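Local coordinates for FACT-Spt16 (Cicer arietinum, PDB 5CE6), which is the Spt16 subunit of the histone chaperone complex FACT, and through its N-terminal domain probably binds histones H3-H4 in chromatin transcription, at residues L33-R44 / V88-V96; F191-S199 / I379-L388. All blocks are in the same frame, centred on the assembly; numbering follows the deposited sequence.

Contact 1. Residues L33-R44 / V88-V96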
loop_
_atom_site.group_PDB
_atom_site.type_symbol
_atom_site.label_atom_id
_atom_site.label_comp_id
_atom_site.label_asym_id
_atom_site.label_seq_id
_atom_site.Cartn_x
_atom_site.Cartn_y
_atom_site.Cartn_z
ATOM N N LEU A 33 2.038 -20.644 5.081
ATOM C CA LEU A 33 2.733 -21.481 4.104
ATOM C C LEU A 33 1.737 -22.444 3.452
ATOM O O LEU A 33 1.776 -22.685 2.240
ATOM C CB LEU A 33 3.899 -22.248 4.750
ATOM C CG LEU A 33 4.866 -22.996 3.826
ATOM C CD1 LEU A 33 5.530 -22.021 2.876
ATOM C CD2 LEU A 33 5.918 -23.749 4.631
ATOM N N LYS A 34 0.832 -22.981 4.264
ATOM C CA LYS A 34 -0.218 -23.860 3.763
ATOM C C LYS A 34 -1.133 -23.109 2.802
ATOM O O LYS A 34 -1.449 -23.599 1.716
ATOM C CB LYS A 34 -1.029 -24.420 4.932
ATOM C CG LYS A 34 -1.847 -25.657 4.603
ATOM C CD LYS A 34 -1.678 -26.708 5.695
ATOM C CE LYS A 34 -1.662 -26.065 7.078
ATOM N NZ LYS A 34 -1.203 -27.007 8.137
ATOM N N ALA A 35 -1.544 -21.912 3.211
ATOM C CA ALA A 35 -2.402 -21.069 2.383
ATOM C C ALA A 35 -1.750 -20.793 1.035
ATOM O O ALA A 35 -2.396 -20.901 -0.007
ATOM C CB ALA A 35 -2.720 -19.764 3.097
ATOM N N PHE A 36 -0.463 -20.451 1.071
ATOM C CA PHE A 36 0.330 -20.217 -0.135
ATOM C C PHE A 36 0.377 -21.469 -1.034
ATOM O O PHE A 36 0.011 -21.402 -2.208
ATOM C CB PHE A 36 1.747 -19.767 0.277
ATOM C CG PHE A 36 2.708 -19.587 -0.873
ATOM C CD1 PHE A 36 2.272 -19.176 -2.124
ATOM C CD2 PHE A 36 4.061 -19.839 -0.690
ATOM C CE1 PHE A 36 3.168 -19.013 -3.172
ATOM C CE2 PHE A 36 4.964 -19.674 -1.730
ATOM C CZ PHE A 36 4.518 -19.263 -2.971
ATOM N N TYR A 37 0.834 -22.601 -0.501
ATOM C CA TYR A 37 0.930 -23.813 -1.317
ATOM C C TYR A 37 -0.424 -24.275 -1.872
ATOM O O TYR A 37 -0.505 -24.758 -3.005
ATOM C CB TYR A 37 1.625 -24.951 -0.556
ATOM C CG TYR A 37 3.119 -24.950 -0.749
ATOM C CD1 TYR A 37 3.901 -23.924 -0.240
ATOM C CD2 TYR A 37 3.739 -25.961 -1.460
ATOM C CE1 TYR A 37 5.275 -23.908 -0.425
ATOM C CE2 TYR A 37 5.121 -25.963 -1.648
ATOM C CZ TYR A 37 5.874 -24.928 -1.130
ATOM O OH TYR A 37 7.238 -24.913 -1.310
ATOM N N SER A 38 -1.478 -24.111 -1.080
ATOM C CA SER A 38 -2.828 -24.448 -1.526
ATOM C C SER A 38 -3.270 -23.577 -2.695
ATOM O O SER A 38 -3.758 -24.083 -3.710
ATOM C CB SER A 38 -3.820 -24.300 -0.372
ATOM O OG SER A 38 -3.665 -25.360 0.554
ATOM N N HIS A 39 -3.087 -22.270 -2.543
ATOM C CA HIS A 39 -3.523 -21.292 -3.538
ATOM C C HIS A 39 -2.723 -21.500 -4.814
ATOM O O HIS A 39 -3.272 -21.494 -5.924
ATOM C CB HIS A 39 -3.325 -19.877 -2.996
ATOM C CG HIS A 39 -4.035 -18.819 -3.778
ATOM N ND1 HIS A 39 -3.551 -18.321 -4.970
ATOM C CD2 HIS A 39 -5.183 -18.144 -3.530
ATOM C CE1 HIS A 39 -4.375 -17.394 -5.426
ATOM N NE2 HIS A 39 -5.377 -17.269 -4.570
ATOM N N TRP A 40 -1.418 -21.706 -4.638
ATOM C CA TRP A 40 -0.507 -21.965 -5.739
ATOM C C TRP A 40 -1.007 -23.170 -6.529
ATOM O O TRP A 40 -1.087 -23.132 -7.755
ATOM C CB TRP A 40 0.896 -22.224 -5.174
ATOM C CG TRP A 40 1.965 -22.467 -6.181
ATOM C CD1 TRP A 40 1.881 -22.320 -7.536
ATOM C CD2 TRP A 40 3.299 -22.911 -5.910
ATOM N NE1 TRP A 40 3.082 -22.655 -8.125
ATOM C CE2 TRP A 40 3.970 -23.019 -7.143
ATOM C CE3 TRP A 40 3.989 -23.236 -4.736
ATOM C CZ2 TRP A 40 5.301 -23.427 -7.241
ATOM C CZ3 TRP A 40 5.313 -23.640 -4.832
ATOM C CH2 TRP A 40 5.953 -23.736 -6.074
ATOM N N ASP A 41 -1.375 -24.228 -5.819
ATOM C CA ASP A 41 -1.816 -25.452 -6.473
ATOM C C ASP A 41 -3.198 -25.270 -7.095
ATOM O O ASP A 41 -3.437 -25.698 -8.225
ATOM C CB ASP A 41 -1.841 -26.611 -5.481
ATOM C CG ASP A 41 -2.051 -27.954 -6.162
ATOM O OD1 ASP A 41 -1.381 -28.216 -7.190
ATOM O OD2 ASP A 41 -2.889 -28.742 -5.672
ATOM N N ASP A 42 -4.096 -24.629 -6.352
ATOM C CA ASP A 42 -5.472 -24.421 -6.804
ATOM C C ASP A 42 -5.531 -23.606 -8.090
ATOM O O ASP A 42 -6.324 -23.898 -8.987
ATOM C CB ASP A 42 -6.296 -23.710 -5.723
ATOM C CG ASP A 42 -6.563 -24.589 -4.511
ATOM O OD1 ASP A 42 -6.417 -25.817 -4.625
ATOM O OD2 ASP A 42 -6.928 -24.039 -3.445
ATOM N N ARG A 43 -4.683 -22.585 -8.173
ATOM C CA ARG A 43 -4.718 -21.639 -9.281
ATOM C C ARG A 43 -3.392 -21.574 -10.038
ATOM O O ARG A 43 -2.977 -20.498 -10.466
ATOM C CB ARG A 43 -5.084 -20.248 -8.757
ATOM C CG ARG A 43 -6.365 -20.225 -7.939
ATOM C CD ARG A 43 -7.582 -20.417 -8.828
ATOM N NE ARG A 43 -7.781 -19.275 -9.715
ATOM C CZ ARG A 43 -8.443 -18.174 -9.371
ATOM N NH1 ARG A 43 -8.965 -18.064 -8.157
ATOM N NH2 ARG A 43 -8.579 -17.180 -10.236
ATOM N N ARG A 44 -2.751 -22.728 -10.224
ATOM C CA ARG A 44 -1.423 -22.786 -10.844
ATOM C C ARG A 44 -1.370 -22.122 -12.228
ATOM O O ARG A 44 -0.518 -21.274 -12.492
ATOM C CB ARG A 44 -0.929 -24.238 -10.913
ATOM C CG ARG A 44 0.568 -24.378 -11.167
ATOM C CD ARG A 44 1.019 -25.831 -11.081
ATOM N NE ARG A 44 0.689 -26.437 -9.792
ATOM C CZ ARG A 44 1.486 -26.422 -8.726
ATOM N NH1 ARG A 44 2.670 -25.830 -8.786
ATOM N NH2 ARG A 44 1.100 -27.004 -7.595
ATOM N N VAL A 88 13.407 -19.742 -2.748
ATOM C CA VAL A 88 12.794 -20.463 -3.862
ATOM C C VAL A 88 11.924 -21.620 -3.376
ATOM O O VAL A 88 12.404 -22.548 -2.720
ATOM C CB VAL A 88 13.850 -21.002 -4.844
ATOM C CG1 VAL A 88 13.181 -21.825 -5.933
ATOM C CG2 VAL A 88 14.633 -19.852 -5.465
ATOM N N PHE A 89 10.644 -21.557 -3.720
ATOM C CA PHE A 89 9.696 -22.590 -3.335
ATOM C C PHE A 89 9.586 -23.620 -4.434
ATOM O O PHE A 89 9.433 -23.260 -5.592
ATOM C CB PHE A 89 8.321 -21.971 -3.111
ATOM C CG PHE A 89 8.310 -20.888 -2.083
ATOM C CD1 PHE A 89 8.507 -19.561 -2.450
ATOM C CD2 PHE A 89 8.102 -21.194 -0.749
ATOM C CE1 PHE A 89 8.501 -18.556 -1.500
ATOM C CE2 PHE A 89 8.093 -20.204 0.209
ATOM C CZ PHE A 89 8.291 -18.879 -0.161
ATOM N N THR A 90 9.687 -24.898 -4.074
ATOM C CA THR A 90 9.392 -25.977 -5.008
ATOM C C THR A 90 8.323 -26.866 -4.380
ATOM O O THR A 90 7.890 -26.613 -3.258
ATOM C CB THR A 90 10.644 -26.825 -5.371
ATOM O OG1 THR A 90 10.975 -27.713 -4.297
ATOM C CG2 THR A 90 11.843 -25.949 -5.690
ATOM N N LYS A 91 7.906 -27.905 -5.093
ATOM C CA LYS A 91 6.876 -28.800 -4.573
ATOM C C LYS A 91 7.256 -29.415 -3.220
ATOM O O LYS A 91 6.414 -29.538 -2.327
ATOM C CB LYS A 91 6.563 -29.907 -5.586
ATOM C CG LYS A 91 5.313 -30.717 -5.251
ATOM C CD LYS A 91 4.701 -31.329 -6.502
ATOM C CE LYS A 91 3.181 -31.184 -6.503
ATOM N NZ LYS A 91 2.656 -30.759 -7.837
ATOM N N LYS A 92 8.527 -29.772 -3.061
ATOM C CA LYS A 92 8.955 -30.534 -1.891
ATOM C C LYS A 92 10.025 -29.845 -1.051
ATOM O O LYS A 92 10.383 -30.335 0.018
ATOM C CB LYS A 92 9.455 -31.914 -2.320
ATOM C CG LYS A 92 8.431 -32.712 -3.104
ATOM C CD LYS A 92 7.162 -32.899 -2.289
ATOM C CE LYS A 92 7.425 -33.728 -1.041
ATOM N NZ LYS A 92 6.270 -33.693 -0.095
ATOM N N GLN A 93 10.542 -28.721 -1.538
ATOM C CA GLN A 93 11.610 -28.012 -0.837
ATOM C C GLN A 93 11.423 -26.501 -0.870
ATOM O O GLN A 93 10.736 -25.967 -1.743
ATOM C CB GLN A 93 12.973 -28.343 -1.456
ATOM C CG GLN A 93 13.317 -29.824 -1.507
ATOM C CD GLN A 93 14.692 -30.075 -2.092
ATOM O OE1 GLN A 93 14.984 -29.669 -3.217
ATOM N NE2 GLN A 93 15.547 -30.739 -1.325
ATOM N N ILE A 94 12.038 -25.814 0.089
ATOM C CA ILE A 94 12.181 -24.361 0.020
ATOM C C ILE A 94 13.662 -24.062 0.184
ATOM O O ILE A 94 14.245 -24.405 1.202
ATOM C CB ILE A 94 11.408 -23.651 1.136
ATOM C CG1 ILE A 94 9.920 -24.010 1.059
ATOM C CG2 ILE A 94 11.575 -22.129 1.026
ATOM C CD1 ILE A 94 9.058 -23.322 2.100
ATOM N N HIS A 95 14.265 -23.439 -0.821
ATOM C CA HIS A 95 15.679 -23.104 -0.760
ATOM C C HIS A 95 15.849 -21.645 -0.389
ATOM O O HIS A 95 15.154 -20.787 -0.916
ATOM C CB HIS A 95 16.343 -23.387 -2.105
ATOM C CG HIS A 95 16.394 -24.838 -2.452
ATOM N ND1 HIS A 95 17.511 -25.619 -2.238
ATOM C CD2 HIS A 95 15.464 -25.657 -2.998
ATOM C CE1 HIS A 95 17.266 -26.852 -2.637
ATOM N NE2 HIS A 95 16.029 -26.902 -3.104
ATOM N N VAL A 96 16.757 -21.368 0.538
ATOM C CA VAL A 96 17.027 -20.002 0.946
ATOM C C VAL A 96 18.513 -19.742 0.793
ATOM O O VAL A 96 19.318 -20.551 1.228
ATOM C CB VAL A 96 16.615 -19.763 2.407
ATOM C CG1 VAL A 96 16.802 -18.309 2.784
ATOM C CG2 VAL A 96 15.149 -20.168 2.627
#
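In the N-terminal lobe of Spt16, helix 26-42 packs against the hairpin of strands 85-89 and 93-98, and an edge-to-face aromatic pair, Phe36 on Phe89, marks the join. Phe36 drives its edge into the Phe89 ring: CE2 of Phe36 stands 3.4 Å above the centre of that face, and the two planes lie 86° apart. With CG anti to the backbone N (chi1 176°), Phe36 is sent out from the helix toward the strand. Tyr37 reaches past the edge of the Phe89 ring to the turn, where its OH donates to Thr90 O at 2.7 Å, in the carbonyl plane with a C=O...donor angle of 152°; this ties the helix to the hairpin backbone. One turn on, Trp40 brings CZ3 to within 3.8 Å of Phe89 CB, while its NE1 is hydrogen-bonded to Ser51 O. At the other end Leu33 and Ile94 meet tip to tip, CD1 to CD1 at 3.8 Å. Thr90 OG1 accepts from Gln93 N at 3.0 Å, an ST motif that braces the turn, and the same hydroxyl is hydrogen-bonded to Gln146 OE1. Strand 53-58 continues the sheet beyond Phe89, with Phe36 and Trp40 also touching Ile54, and helix 110-117 closes over Leu33 and Tyr37.

Contact 2. Residues F191-S199 / I379-L388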
loop_
_atom_site.group_PDB
_atom_site.type_symbol
_atom_site.label_atom_id
_atom_site.label_comp_id
_atom_site.label_asym_id
_atom_site.label_seq_id
_atom_site.Cartn_x
_atom_site.Cartn_y
_atom_site.Cartn_z
ATOM N N PHE A 191 0.363 -13.566 -5.930
ATOM C CA PHE A 191 0.581 -12.943 -4.629
ATOM C C PHE A 191 -0.503 -11.920 -4.287
ATOM O O PHE A 191 -0.939 -11.837 -3.137
ATOM C CB PHE A 191 1.972 -12.316 -4.564
ATOM C CG PHE A 191 3.070 -13.324 -4.449
ATOM C CD1 PHE A 191 3.096 -14.213 -3.380
ATOM C CD2 PHE A 191 4.066 -13.400 -5.408
ATOM C CE1 PHE A 191 4.108 -15.153 -3.261
ATOM C CE2 PHE A 191 5.082 -14.339 -5.301
ATOM C CZ PHE A 191 5.104 -15.214 -4.223
ATOM N N SER A 192 -0.943 -11.161 -5.288
ATOM C CA SER A 192 -2.023 -10.185 -5.100
ATOM C C SER A 192 -3.305 -10.843 -4.588
ATOM O O SER A 192 -3.940 -10.350 -3.652
ATOM C CB SER A 192 -2.300 -9.431 -6.402
ATOM O OG SER A 192 -3.447 -8.605 -6.276
ATOM N N ALA A 193 -3.673 -11.965 -5.199
ATOM C CA ALA A 193 -4.840 -12.727 -4.762
ATOM C C ALA A 193 -4.617 -13.277 -3.354
ATOM O O ALA A 193 -5.506 -13.235 -2.508
ATOM C CB ALA A 193 -5.128 -13.860 -5.741
ATOM N N LEU A 194 -3.417 -13.794 -3.110
ATOM C CA LEU A 194 -3.069 -14.352 -1.815
ATOM C C LEU A 194 -3.167 -13.328 -0.687
ATOM O O LEU A 194 -3.672 -13.637 0.398
ATOM C CB LEU A 194 -1.646 -14.927 -1.866
ATOM C CG LEU A 194 -1.186 -15.724 -0.656
ATOM C CD1 LEU A 194 -2.059 -16.953 -0.451
ATOM C CD2 LEU A 194 0.264 -16.137 -0.862
ATOM N N PHE A 195 -2.692 -12.112 -0.943
ATOM C CA PHE A 195 -2.674 -11.074 0.086
ATOM C C PHE A 195 -4.014 -10.332 0.173
ATOM O O PHE A 195 -4.224 -9.567 1.106
ATOM C CB PHE A 195 -1.582 -10.034 -0.172
ATOM C CG PHE A 195 -0.176 -10.589 -0.191
ATOM C CD1 PHE A 195 0.173 -11.695 0.577
ATOM C CD2 PHE A 195 0.793 -9.992 -0.990
ATOM C CE1 PHE A 195 1.480 -12.193 0.547
ATOM C CE2 PHE A 195 2.102 -10.483 -1.027
ATOM C CZ PHE A 195 2.439 -11.588 -0.255
ATOM N N ALA A 196 -4.920 -10.587 -0.770
ATOM C CA ALA A 196 -6.129 -9.759 -0.929
ATOM C C ALA A 196 -7.104 -9.783 0.249
ATOM O O ALA A 196 -7.613 -8.740 0.664
ATOM C CB ALA A 196 -6.863 -10.123 -2.216
ATOM N N ALA A 197 -7.391 -10.971 0.766
ATOM C CA ALA A 197 -8.312 -11.093 1.893
ATOM C C ALA A 197 -7.540 -11.269 3.200
ATOM O O ALA A 197 -6.833 -12.257 3.389
ATOM C CB ALA A 197 -9.280 -12.249 1.682
ATOM N N LYS A 198 -7.687 -10.300 4.097
ATOM C CA LYS A 198 -6.945 -10.301 5.357
ATOM C C LYS A 198 -7.600 -11.187 6.416
ATOM O O LYS A 198 -8.834 -11.316 6.472
ATOM C CB LYS A 198 -6.838 -8.872 5.904
ATOM C CG LYS A 198 -5.675 -8.041 5.351
ATOM C CD LYS A 198 -5.904 -7.632 3.923
ATOM C CE LYS A 198 -4.700 -6.860 3.362
ATOM N NZ LYS A 198 -4.774 -6.870 1.887
ATOM N N SER A 199 -6.768 -11.785 7.263
ATOM C CA SER A 199 -7.241 -12.511 8.435
ATOM C C SER A 199 -7.714 -11.516 9.480
ATOM O O SER A 199 -7.441 -10.326 9.369
ATOM C CB SER A 199 -6.113 -13.343 9.027
ATOM O OG SER A 199 -5.168 -12.528 9.697
ATOM N N ILE A 379 -4.949 -2.312 0.121
ATOM C CA ILE A 379 -3.883 -1.871 1.006
ATOM C C ILE A 379 -3.684 -2.920 2.093
ATOM O O ILE A 379 -4.647 -3.543 2.551
ATOM C CB ILE A 379 -4.206 -0.465 1.596
ATOM C CG1 ILE A 379 -3.055 0.056 2.463
ATOM C CG2 ILE A 379 -5.523 -0.477 2.378
ATOM C CD1 ILE A 379 -3.137 1.604 2.658
ATOM N N GLY A 380 -2.432 -3.144 2.476
ATOM C CA GLY A 380 -2.113 -4.107 3.527
ATOM C C GLY A 380 -0.656 -3.944 3.903
ATOM O O GLY A 380 -0.198 -2.839 4.213
ATOM N N ILE A 381 0.102 -5.038 3.864
ATOM C CA ILE A 381 1.546 -4.915 3.999
ATOM C C ILE A 381 2.121 -3.965 2.939
ATOM O O ILE A 381 2.982 -3.129 3.232
ATOM C CB ILE A 381 2.218 -6.294 3.936
ATOM C CG1 ILE A 381 1.620 -7.193 5.010
ATOM C CG2 ILE A 381 3.718 -6.158 4.112
ATOM C CD1 ILE A 381 2.184 -8.634 5.018
ATOM N N GLU A 382 1.653 -4.110 1.706
ATOM C CA GLU A 382 1.969 -3.164 0.646
ATOM C C GLU A 382 1.065 -1.952 0.774
ATOM O O GLU A 382 -0.143 -2.083 0.986
ATOM C CB GLU A 382 1.732 -3.798 -0.722
ATOM C CG GLU A 382 2.520 -5.090 -0.975
ATOM C CD GLU A 382 1.970 -5.847 -2.153
ATOM O OE1 GLU A 382 0.978 -6.594 -1.977
ATOM O OE2 GLU A 382 2.498 -5.660 -3.264
ATOM N N PHE A 383 1.630 -0.763 0.615
ATOM C CA PHE A 383 0.784 0.422 0.628
ATOM C C PHE A 383 -0.188 0.435 -0.558
ATOM O O PHE A 383 -1.341 0.889 -0.456
ATOM C CB PHE A 383 1.634 1.691 0.625
ATOM C CG PHE A 383 0.811 2.928 0.730
ATOM C CD1 PHE A 383 0.255 3.297 1.952
ATOM C CD2 PHE A 383 0.561 3.696 -0.392
ATOM C CE1 PHE A 383 -0.559 4.420 2.045
ATOM C CE2 PHE A 383 -0.235 4.820 -0.308
ATOM C CZ PHE A 383 -0.785 5.188 0.910
ATOM N N ARG A 384 0.290 -0.061 -1.694
ATOM C CA ARG A 384 -0.507 -0.100 -2.893
ATOM C C ARG A 384 -0.566 -1.520 -3.457
ATOM O O ARG A 384 0.421 -2.028 -3.998
ATOM C CB ARG A 384 0.118 0.858 -3.904
ATOM C CG ARG A 384 -0.704 1.179 -5.094
ATOM C CD ARG A 384 -0.021 2.290 -5.873
ATOM N NE ARG A 384 -0.651 2.478 -7.165
ATOM C CZ ARG A 384 -1.672 3.299 -7.370
ATOM N NH1 ARG A 384 -2.157 4.010 -6.358
ATOM N NH2 ARG A 384 -2.200 3.412 -8.581
ATOM N N GLU A 385 -1.721 -2.162 -3.309
ATOM C CA GLU A 385 -1.972 -3.457 -3.933
ATOM C C GLU A 385 -2.498 -3.238 -5.357
ATOM O O GLU A 385 -3.688 -2.997 -5.574
ATOM C CB GLU A 385 -2.941 -4.277 -3.079
ATOM C CG GLU A 385 -2.388 -4.522 -1.669
ATOM C CD GLU A 385 -3.311 -5.333 -0.778
ATOM O OE1 GLU A 385 -4.450 -5.644 -1.194
ATOM O OE2 GLU A 385 -2.897 -5.652 0.354
ATOM N N SER A 386 -1.592 -3.307 -6.325
ATOM C CA SER A 386 -1.909 -2.933 -7.700
ATOM C C SER A 386 -3.008 -3.773 -8.355
ATOM O O SER A 386 -3.756 -3.262 -9.190
ATOM C CB SER A 386 -0.647 -2.937 -8.563
ATOM O OG SER A 386 0.274 -1.965 -8.102
ATOM N N GLY A 387 -3.109 -5.048 -7.975
ATOM C CA GLY A 387 -4.135 -5.925 -8.520
ATOM C C GLY A 387 -5.552 -5.577 -8.082
ATOM O O GLY A 387 -6.537 -6.085 -8.632
ATOM N N LEU A 388 -5.666 -4.700 -7.091
ATOM C CA LEU A 388 -6.971 -4.272 -6.604
ATOM C C LEU A 388 -7.171 -2.778 -6.816
ATOM O O LEU A 388 -7.700 -2.091 -5.947
ATOM C CB LEU A 388 -7.130 -4.600 -5.118
ATOM C CG LEU A 388 -7.286 -6.072 -4.739
ATOM C CD1 LEU A 388 -7.474 -6.196 -3.234
ATOM C CD2 LEU A 388 -8.476 -6.674 -5.467
HETATM O O HOH W 1 -3.372 -7.913 -2.623
HETATM O O HOH W 2 -7.052 -6.036 0.257
#
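Lys198 NZ is gripped from several directions where the end of helix 188-196 meets the loop 379-388. It donates to Glu385 OE2 at 2.7 Å, a salt bridge on the syn lone pair of that oxygen, and to Phe195 O at 2.9 Å, tilted 29° from the carbonyl plane. A bound water accepts a third bond from NZ at 2.9 Å, and Ile379 O adds a weak, long one. The lysine chain bends at chi2 (72°), then runs extended over Gly380, whose CA lies 3.8 Å from Lys198 CE; a glycine here lets the chain pass close to the loop backbone. Glu385, extended beyond CG, comes from the opposite direction. A second water donates to Ser192 O and more weakly to Glu385 OE1, so solvent also links the helix backbone to the carboxylate. Beside this, Glu382 OE1 sits at the edge of the Phe195 ring, 3.5 Å from CD2, with ring and carboxylate planes 80° apart; its OE2 forms a salt bridge with Lys69. Ser192 OG rests on Gly387 CA at 3.6 Å, and Ala196 CB meets Leu388 CD1. The Lys198-Glu385 salt bridge ties the end of helix 188-196 to loop 379-388 of the M24 metallopeptidase-like part. The buried lysine and glutamate probably offset each other's charge, the carboxylate favouring the protonated amine.

How the contacts relate
The two contacts follow one another in series along the chain: contact 1 closes within the N-terminal lobe, and contact 2 then joins the last helix before helix 200-230 to a loop some 180 residues further on. Their centres lie about 18 Å apart, yet they touch. Phe36 is common to both: its ring packs on the hairpin and also on helix 188-196, with CD1 3.9 Å from Leu194 CD2, while His39 NE2 packs on Ala193 CB at 3.6 Å. Helix 188-196 in turn meets loop 379-388 of the M24-like part. Hairpin, helix, helix and loop therefore join the lobe's six-stranded sheet to the metallopeptidase-like part through one run of packing.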